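Local structure of enolase from the environmental genome shotgun sequencing of the Sargasso Sea (2QGY) at residues N32-F36 with Y333-S337; A53-R59 with L99-A104. The protein is of unknown function but belongs to the enolase superfamily, and probably uses its magnesium ion to stabilise an enolate formed from a carboxylate substrate. One frame throughout, in Å; residues are numbered along the deposited sequence.

Overall arrangement
From the N terminus, the chain leaves strand 13-21, runs through the loop 32-36 and enters strand 37-43; strand 48-53 then leads into the loop 53-59 ahead of helix 60-74. Interaction 2 closes first, when helix 99-120 comes back against 53-59 after some 40 residues, all within the N-terminal domain. Interaction 1 closes after nearly 300 residues, after the chain has passed through strands 135-141 to 327-329 and entered 333-337. The smaller loop thus lies wholly within the larger. Interaction 1 joins capping domain to barrel. The contacts meet at Ser55, whose backbone O probably accepts a hydrogen bond from Lys34 NZ.

Interaction 1: N32-F36 with Y333-S337; sequences NTKKF and YINFS
The phenol oxygen of Tyr333 is where the two segments are pinned. Lys34 N donates to Tyr333 OH over 3.2 Å, with a moderately bent N-H...O angle of 149°, and a water sits 2.6 Å from Tyr333 OH. That water also donates to Asn32 O at 2.8 Å, so it bridges the tyrosine to the loop backbone two residues earlier. Trp304, from another loop, adds its NE1 as a further partner of the hydroxyl. The rings build the rest. Phe36, with Lys34 O over the centre of one face, turns its edge to the face of Tyr333 in an offset edge-to-face pair, planes at 74°, with Phe36 CZ coming within 3.6 Å of Tyr333 CE2. The neighbouring corner of the same ring, Phe36 CE2, meets Phe336 CE2 at 3.7 Å. Phe36 therefore reaches both aromatics of the 333-337 segment. Thr33 CG2, anti to its carbonyl carbon (OG1 at chi1 62°), comes over one face of Phe336 as a CH-pi contact, 4.3 Å from the ring centroid, and also brushes Tyr333 CE1. Its OG1 looks elsewhere, to the backbone N of His24. Within 333-337, Tyr333 O takes both Ser337 N and, at 2.7 Å, Ser337 OG, from opposite faces of its carbonyl plane. Chemically, this is an apolar aromatic seam between the N-terminal capping domain and the barrel, its buried hydroxyl held by backbone, water and indole, which should offset much of the cost of burying it.

Interaction 2: A53-R59 with L99-A104; sequences AFSINFR and LDFSSA
The guanidinium of Arg59 and the carboxylate of Asp100 lie almost in one plane, 17° apart, and meet edge to edge. Over one face of the guanidinium sits Ile56 CG2, from the same loop; at its edge the aspartate is gripped side-on, one nitrogen to each oxygen. Arg59 NE donates to Asp100 OD1 at 2.8 Å, and Arg59 NH1 to Asp100 OD2 at 2.7 Å and 173°, each oxygen offering its syn lone pair. The arginine chain bends at chi2 and chi3 (85°), which swings NE and NH1 round to the helix. The other flat group, the Phe54 ring, has Ser103 OG at its edge, near its plane. That hydroxyl lies 2.8 Å from Phe54 O, although Leu99 O is also close and the proton is not settled between them. Earlier in the loop, Ala53 CB nestles against Ser103 O at 3.2 Å, while Ile56 CD1 touches Leu99 CB at 3.8 Å, the two side chains crossing at about a right angle. The loop is thus fastened to the first turns of helix 99-120, inside the capping domain. Beyond the ion pair, Arg59 NH2 bonds to His96 O of the second subunit, and the arginine makes a cation-pi contact with Phe101 of that subunit. One buried arginine therefore joins loop to helix and chain to chain; Asp100 probably offsets its charge, and the two-bond grip would hold the guanidinium for the second subunit.

Interaction 1: N32-F36 with Y333-S337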
ATOM      1  N   ASN A  32     -15.844  18.799   8.542  1.00 21.05           N
ATOM      2  CA  ASN A  32     -15.099  18.207   9.661  1.00 21.23           C
ATOM      3  C   ASN A  32     -13.663  18.129   9.174  1.00 21.05           C
ATOM      4  O   ASN A  32     -13.413  17.834   7.993  1.00 21.86           O
ATOM      5  CB  ASN A  32     -15.606  16.805  10.029  1.00 20.84           C
ATOM      6  CG  ASN A  32     -17.105  16.775  10.343  1.00 23.66           C
ATOM      7  OD1 ASN A  32     -17.583  17.501  11.206  1.00 26.32           O
ATOM      8  ND2 ASN A  32     -17.848  15.919   9.629  1.00 23.49           N
ATOM      9  N   THR A  33     -12.720  18.465  10.037  1.00 19.42           N
ATOM     10  CA  THR A  33     -11.320  18.181   9.751  1.00 19.32           C
ATOM     11  C   THR A  33     -11.118  16.678   9.828  1.00 19.20           C
ATOM     12  O   THR A  33     -11.780  15.994  10.603  1.00 18.72           O
ATOM     13  CB  THR A  33     -10.402  18.869  10.757  1.00 19.84           C
ATOM     14  OG1 THR A  33     -10.691  18.346  12.061  1.00 20.97           O
ATOM     15  CG2 THR A  33     -10.658  20.380  10.708  1.00 20.00           C
ATOM     16  N   LYS A  34     -10.220  16.144   8.996  1.00 18.76           N
ATOM     17  CA  LYS A  34      -9.882  14.724   9.119  1.00 18.56           C
ATOM     18  C   LYS A  34      -9.018  14.591  10.370  1.00 18.06           C
ATOM     19  O   LYS A  34      -8.520  15.598  10.883  1.00 18.68           O
ATOM     20  CB  LYS A  34      -9.115  14.238   7.868  1.00 18.16           C
ATOM     21  CG  LYS A  34      -7.904  15.066   7.550  1.00 18.34           C
ATOM     22  CD  LYS A  34      -7.098  14.646   6.280  1.00 19.47           C
ATOM     23  CE  LYS A  34      -6.769  13.169   6.295  1.00 19.28           C
ATOM     24  NZ  LYS A  34      -5.628  12.798   5.403  1.00 16.11           N
ATOM     25  N   LYS A  35      -8.831  13.368  10.855  1.00 17.54           N
ATOM     26  CA  LYS A  35      -7.863  13.114  11.925  1.00 16.82           C
ATOM     27  C   LYS A  35      -6.444  13.289  11.337  1.00 18.02           C
ATOM     28  O   LYS A  35      -6.143  12.766  10.240  1.00 18.20           O
ATOM     29  CB  LYS A  35      -8.033  11.710  12.502  1.00 16.80           C
ATOM     30  CG  LYS A  35      -9.436  11.418  13.011  1.00 18.57           C
ATOM     31  CD  LYS A  35      -9.470  10.128  13.833  1.00 19.46           C
ATOM     32  CE  LYS A  35     -10.867   9.836  14.417  1.00 20.99           C
ATOM     33  NZ  LYS A  35     -11.910   9.676  13.371  1.00 23.90           N
ATOM     34  N   PHE A  36      -5.586  14.055  12.015  1.00 16.44           N
ATOM     35  CA  PHE A  36      -4.195  14.217  11.567  1.00 16.45           C
ATOM     36  C   PHE A  36      -3.284  13.363  12.461  1.00 16.84           C
ATOM     37  O   PHE A  36      -3.632  13.092  13.601  1.00 16.86           O
ATOM     38  CB  PHE A  36      -3.788  15.698  11.650  1.00 15.69           C
ATOM     39  CG  PHE A  36      -4.736  16.632  10.930  1.00 18.87           C
ATOM     40  CD1 PHE A  36      -5.002  16.465   9.579  1.00 16.79           C
ATOM     41  CD2 PHE A  36      -5.335  17.697  11.600  1.00 20.06           C
ATOM     42  CE1 PHE A  36      -5.848  17.370   8.893  1.00 20.15           C
ATOM     43  CE2 PHE A  36      -6.169  18.584  10.939  1.00 21.33           C
ATOM     44  CZ  PHE A  36      -6.437  18.419   9.587  1.00 19.23           C
ATOM     45  N   TYR A 333      -8.794  24.651   6.902  1.00 17.28           N
ATOM     46  CA  TYR A 333      -7.896  24.036   7.876  1.00 17.25           C
ATOM     47  C   TYR A 333      -6.887  25.032   8.459  1.00 17.38           C
ATOM     48  O   TYR A 333      -6.100  24.695   9.382  1.00 16.86           O
ATOM     49  CB  TYR A 333      -7.122  22.903   7.195  1.00 15.98           C
ATOM     50  CG  TYR A 333      -7.916  21.612   6.962  1.00 18.34           C
ATOM     51  CD1 TYR A 333      -9.316  21.565   7.082  1.00 20.05           C
ATOM     52  CD2 TYR A 333      -7.250  20.430   6.620  1.00 18.07           C
ATOM     53  CE1 TYR A 333     -10.031  20.351   6.871  1.00 17.97           C
ATOM     54  CE2 TYR A 333      -7.945  19.239   6.406  1.00 17.21           C
ATOM     55  CZ  TYR A 333      -9.312  19.197   6.541  1.00 18.48           C
ATOM     56  OH  TYR A 333      -9.975  17.992   6.343  1.00 19.56           O
ATOM     57  N   ILE A 334      -6.861  26.256   7.920  1.00 17.80           N
ATOM     58  CA  ILE A 334      -5.840  27.201   8.372  1.00 18.93           C
ATOM     59  C   ILE A 334      -6.037  27.641   9.833  1.00 19.46           C
ATOM     60  O   ILE A 334      -5.120  27.522  10.636  1.00 19.29           O
ATOM     61  CB  ILE A 334      -5.723  28.430   7.458  1.00 19.61           C
ATOM     62  CG1 ILE A 334      -5.254  28.018   6.038  1.00 19.11           C
ATOM     63  CG2 ILE A 334      -4.785  29.457   8.081  1.00 19.13           C
ATOM     64  CD1 ILE A 334      -3.736  27.761   5.906  1.00 25.57           C
ATOM     65  N   ASN A 335      -7.211  28.153  10.181  1.00 20.39           N
ATOM     66  CA  ASN A 335      -7.366  28.628  11.564  1.00 21.46           C
ATOM     67  C   ASN A 335      -7.476  27.471  12.544  1.00 20.96           C
ATOM     68  O   ASN A 335      -7.042  27.590  13.697  1.00 20.55           O
ATOM     69  CB  ASN A 335      -8.546  29.568  11.709  1.00 22.23           C
ATOM     70  CG  ASN A 335      -8.348  30.862  10.945  1.00 27.35           C
ATOM     71  OD1 ASN A 335      -7.241  31.411  10.877  1.00 29.54           O
ATOM     72  ND2 ASN A 335      -9.425  31.361  10.368  1.00 30.92           N
ATOM     73  N   PHE A 336      -8.011  26.332  12.091  1.00 19.66           N
ATOM     74  CA  PHE A 336      -7.936  25.152  12.927  1.00 19.81           C
ATOM     75  C   PHE A 336      -6.478  24.849  13.324  1.00 18.98           C
ATOM     76  O   PHE A 336      -6.177  24.555  14.486  1.00 19.13           O
ATOM     77  CB  PHE A 336      -8.520  23.906  12.267  1.00 19.40           C
ATOM     78  CG  PHE A 336      -8.387  22.701  13.135  1.00 20.05           C
ATOM     79  CD1 PHE A 336      -9.241  22.537  14.227  1.00 21.64           C
ATOM     80  CD2 PHE A 336      -7.374  21.767  12.919  1.00 21.74           C
ATOM     81  CE1 PHE A 336      -9.110  21.469  15.056  1.00 19.61           C
ATOM     82  CE2 PHE A 336      -7.229  20.684  13.759  1.00 19.97           C
ATOM     83  CZ  PHE A 336      -8.096  20.530  14.839  1.00 20.72           C
ATOM     84  N   SER A 337      -5.593  24.850  12.335  1.00 19.05           N
ATOM     85  CA  SER A 337      -4.193  24.507  12.560  1.00 18.79           C
ATOM     86  C   SER A 337      -3.541  25.585  13.429  1.00 19.51           C
ATOM     87  O   SER A 337      -2.649  25.301  14.243  1.00 17.96           O
ATOM     88  CB  SER A 337      -3.461  24.375  11.231  1.00 19.47           C
ATOM     89  OG  SER A 337      -4.027  23.341  10.437  1.00 16.21           O
TER
HETATM   90  O   HOH W   1     -12.415  18.368   5.463  1.00 25.14           O

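Interaction 2: A53-R59 with L99-A104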
ATOM      1  N   ALA A  53       2.165  12.345   9.043  1.00 14.22           N
ATOM      2  CA  ALA A  53       1.836  11.245   8.126  1.00 13.33           C
ATOM      3  C   ALA A  53       0.511  11.547   7.464  1.00 14.39           C
ATOM      4  O   ALA A  53      -0.394  12.106   8.110  1.00 15.58           O
ATOM      5  CB  ALA A  53       1.681   9.916   8.891  1.00 13.15           C
ATOM      6  N   PHE A  54       0.393  11.161   6.195  1.00 13.23           N
ATOM      7  CA  PHE A  54      -0.890  11.286   5.531  1.00 14.70           C
ATOM      8  C   PHE A  54      -1.862  10.278   6.157  1.00 14.97           C
ATOM      9  O   PHE A  54      -1.655   9.080   6.078  1.00 14.64           O
ATOM     10  CB  PHE A  54      -0.760  11.105   4.021  1.00 14.40           C
ATOM     11  CG  PHE A  54      -2.078  11.056   3.351  1.00 14.82           C
ATOM     12  CD1 PHE A  54      -2.797  12.218   3.171  1.00 16.49           C
ATOM     13  CD2 PHE A  54      -2.629   9.849   2.990  1.00 17.88           C
ATOM     14  CE1 PHE A  54      -4.043  12.201   2.569  1.00 16.66           C
ATOM     15  CE2 PHE A  54      -3.915   9.800   2.383  1.00 17.46           C
ATOM     16  CZ  PHE A  54      -4.610  10.980   2.193  1.00 17.99           C
ATOM     17  N   SER A  55      -2.915  10.765   6.792  1.00 16.06           N
ATOM     18  CA  SER A  55      -3.793   9.861   7.560  1.00 17.37           C
ATOM     19  C   SER A  55      -4.943   9.337   6.724  1.00 17.64           C
ATOM     20  O   SER A  55      -5.412  10.012   5.811  1.00 18.29           O
ATOM     21  CB  SER A  55      -4.337  10.546   8.822  1.00 18.98           C
ATOM     22  OG  SER A  55      -5.221  11.560   8.443  1.00 24.27           O
ATOM     23  N   ILE A  56      -5.395   8.122   7.040  1.00 17.08           N
ATOM     24  CA  ILE A  56      -6.375   7.411   6.205  1.00 17.92           C
ATOM     25  C   ILE A  56      -7.395   6.847   7.167  1.00 17.58           C
ATOM     26  O   ILE A  56      -7.022   6.299   8.203  1.00 16.44           O
ATOM     27  CB  ILE A  56      -5.742   6.288   5.349  1.00 17.33           C
ATOM     28  CG1 ILE A  56      -4.497   6.792   4.609  1.00 19.39           C
ATOM     29  CG2 ILE A  56      -6.772   5.787   4.314  1.00 17.63           C
ATOM     30  CD1 ILE A  56      -3.639   5.677   3.922  1.00 19.84           C
ATOM     31  N   ASN A  57      -8.671   7.056   6.848  1.00 18.01           N
ATOM     32  CA  ASN A  57      -9.777   6.682   7.746  1.00 19.26           C
ATOM     33  C   ASN A  57      -9.670   5.213   8.160  1.00 19.21           C
ATOM     34  O   ASN A  57      -9.441   4.348   7.317  1.00 18.74           O
ATOM     35  CB  ASN A  57     -11.125   6.989   7.062  1.00 20.61           C
ATOM     36  CG  ASN A  57     -12.312   7.030   8.031  1.00 23.28           C
ATOM     37  OD1 ASN A  57     -13.467   6.949   7.586  1.00 32.40           O
ATOM     38  ND2 ASN A  57     -12.051   7.134   9.332  1.00 26.11           N
ATOM     39  N   PHE A  58      -9.823   4.940   9.459  1.00 19.42           N
ATOM     40  CA  PHE A  58      -9.718   3.565  10.063  1.00 19.73           C
ATOM     41  C   PHE A  58      -8.303   2.975  10.160  1.00 19.87           C
ATOM     42  O   PHE A  58      -8.122   1.840  10.650  1.00 20.44           O
ATOM     43  CB  PHE A  58     -10.706   2.553   9.427  1.00 20.93           C
ATOM     44  CG  PHE A  58     -12.148   2.930   9.637  1.00 22.99           C
ATOM     45  CD1 PHE A  58     -12.784   2.679  10.863  1.00 26.11           C
ATOM     46  CD2 PHE A  58     -12.845   3.584   8.642  1.00 20.41           C
ATOM     47  CE1 PHE A  58     -14.118   3.066  11.066  1.00 27.25           C
ATOM     48  CE2 PHE A  58     -14.161   3.976   8.833  1.00 25.59           C
ATOM     49  CZ  PHE A  58     -14.804   3.709  10.039  1.00 25.55           C
ATOM     50  N   ARG A  59      -7.313   3.727   9.685  1.00 18.63           N
ATOM     51  CA  ARG A  59      -5.934   3.249   9.640  1.00 17.82           C
ATOM     52  C   ARG A  59      -5.009   4.143  10.455  1.00 16.78           C
ATOM     53  O   ARG A  59      -3.792   3.878  10.553  1.00 16.53           O
ATOM     54  CB  ARG A  59      -5.478   3.134   8.170  1.00 17.49           C
ATOM     55  CG  ARG A  59      -6.335   2.097   7.454  1.00 17.33           C
ATOM     56  CD  ARG A  59      -6.847   2.592   6.076  1.00 19.37           C
ATOM     57  NE  ARG A  59      -5.811   2.330   5.097  1.00 18.63           N
ATOM     58  CZ  ARG A  59      -6.037   2.250   3.791  1.00 17.93           C
ATOM     59  NH1 ARG A  59      -5.035   1.971   2.981  1.00 16.53           N
ATOM     60  NH2 ARG A  59      -7.269   2.455   3.324  1.00 16.46           N
ATOM     61  N   LEU A  99       0.124   2.677   0.915  1.00 17.98           N
ATOM     62  CA  LEU A  99      -0.030   4.046   1.411  1.00 16.91           C
ATOM     63  C   LEU A  99       0.222   4.173   2.899  1.00 17.83           C
ATOM     64  O   LEU A  99       0.886   5.118   3.322  1.00 17.12           O
ATOM     65  CB  LEU A  99      -1.423   4.585   1.086  1.00 19.57           C
ATOM     66  CG  LEU A  99      -1.687   5.057  -0.335  1.00 20.31           C
ATOM     67  CD1 LEU A  99      -2.949   5.915  -0.323  1.00 22.80           C
ATOM     68  CD2 LEU A  99      -0.485   5.886  -0.924  1.00 20.43           C
ATOM     69  N   ASP A 100      -0.315   3.231   3.693  1.00 16.67           N
ATOM     70  CA  ASP A 100      -0.160   3.257   5.143  1.00 16.66           C
ATOM     71  C   ASP A 100       1.328   3.241   5.517  1.00 16.05           C
ATOM     72  O   ASP A 100       1.783   4.073   6.311  1.00 15.35           O
ATOM     73  CB  ASP A 100      -0.918   2.086   5.789  1.00 17.51           C
ATOM     74  CG  ASP A 100      -2.372   2.019   5.328  1.00 21.06           C
ATOM     75  OD1 ASP A 100      -3.244   2.412   6.138  1.00 21.90           O
ATOM     76  OD2 ASP A 100      -2.651   1.606   4.149  1.00 24.55           O
ATOM     77  N   PHE A 101       2.107   2.338   4.913  1.00 15.21           N
ATOM     78  CA  PHE A 101       3.515   2.254   5.267  1.00 15.60           C
ATOM     79  C   PHE A 101       4.255   3.526   4.820  1.00 15.32           C
ATOM     80  O   PHE A 101       5.078   4.072   5.566  1.00 14.86           O
ATOM     81  CB  PHE A 101       4.145   0.999   4.647  1.00 15.82           C
ATOM     82  CG  PHE A 101       5.599   0.845   4.938  1.00 15.65           C
ATOM     83  CD1 PHE A 101       6.036   0.416   6.214  1.00 16.05           C
ATOM     84  CD2 PHE A 101       6.541   1.086   3.957  1.00 14.64           C
ATOM     85  CE1 PHE A 101       7.393   0.267   6.481  1.00 17.71           C
ATOM     86  CE2 PHE A 101       7.893   0.920   4.231  1.00 19.66           C
ATOM     87  CZ  PHE A 101       8.309   0.508   5.493  1.00 17.32           C
ATOM     88  N   SER A 102       3.960   3.972   3.606  1.00 15.37           N
ATOM     89  CA  SER A 102       4.583   5.153   3.010  1.00 14.79           C
ATOM     90  C   SER A 102       4.229   6.392   3.827  1.00 15.33           C
ATOM     91  O   SER A 102       5.059   7.315   3.928  1.00 15.48           O
ATOM     92  CB  SER A 102       4.133   5.330   1.526  1.00 15.08           C
ATOM     93  OG  SER A 102       4.632   4.267   0.711  1.00 17.86           O
ATOM     94  N   SER A 103       3.012   6.432   4.392  1.00 14.28           N
ATOM     95  CA  SER A 103       2.651   7.547   5.306  1.00 15.76           C
ATOM     96  C   SER A 103       3.506   7.510   6.582  1.00 15.11           C
ATOM     97  O   SER A 103       3.970   8.555   7.064  1.00 14.46           O
ATOM     98  CB  SER A 103       1.188   7.510   5.717  1.00 14.90           C
ATOM     99  OG  SER A 103       0.372   7.836   4.612  1.00 22.14           O
ATOM    100  N   ALA A 104       3.679   6.305   7.126  1.00 14.38           N
ATOM    101  CA  ALA A 104       4.537   6.131   8.319  1.00 15.25           C
ATOM    102  C   ALA A 104       5.973   6.613   8.074  1.00 14.75           C
ATOM    103  O   ALA A 104       6.510   7.370   8.878  1.00 15.60           O
ATOM    104  CB  ALA A 104       4.550   4.665   8.768  1.00 14.85           C
TER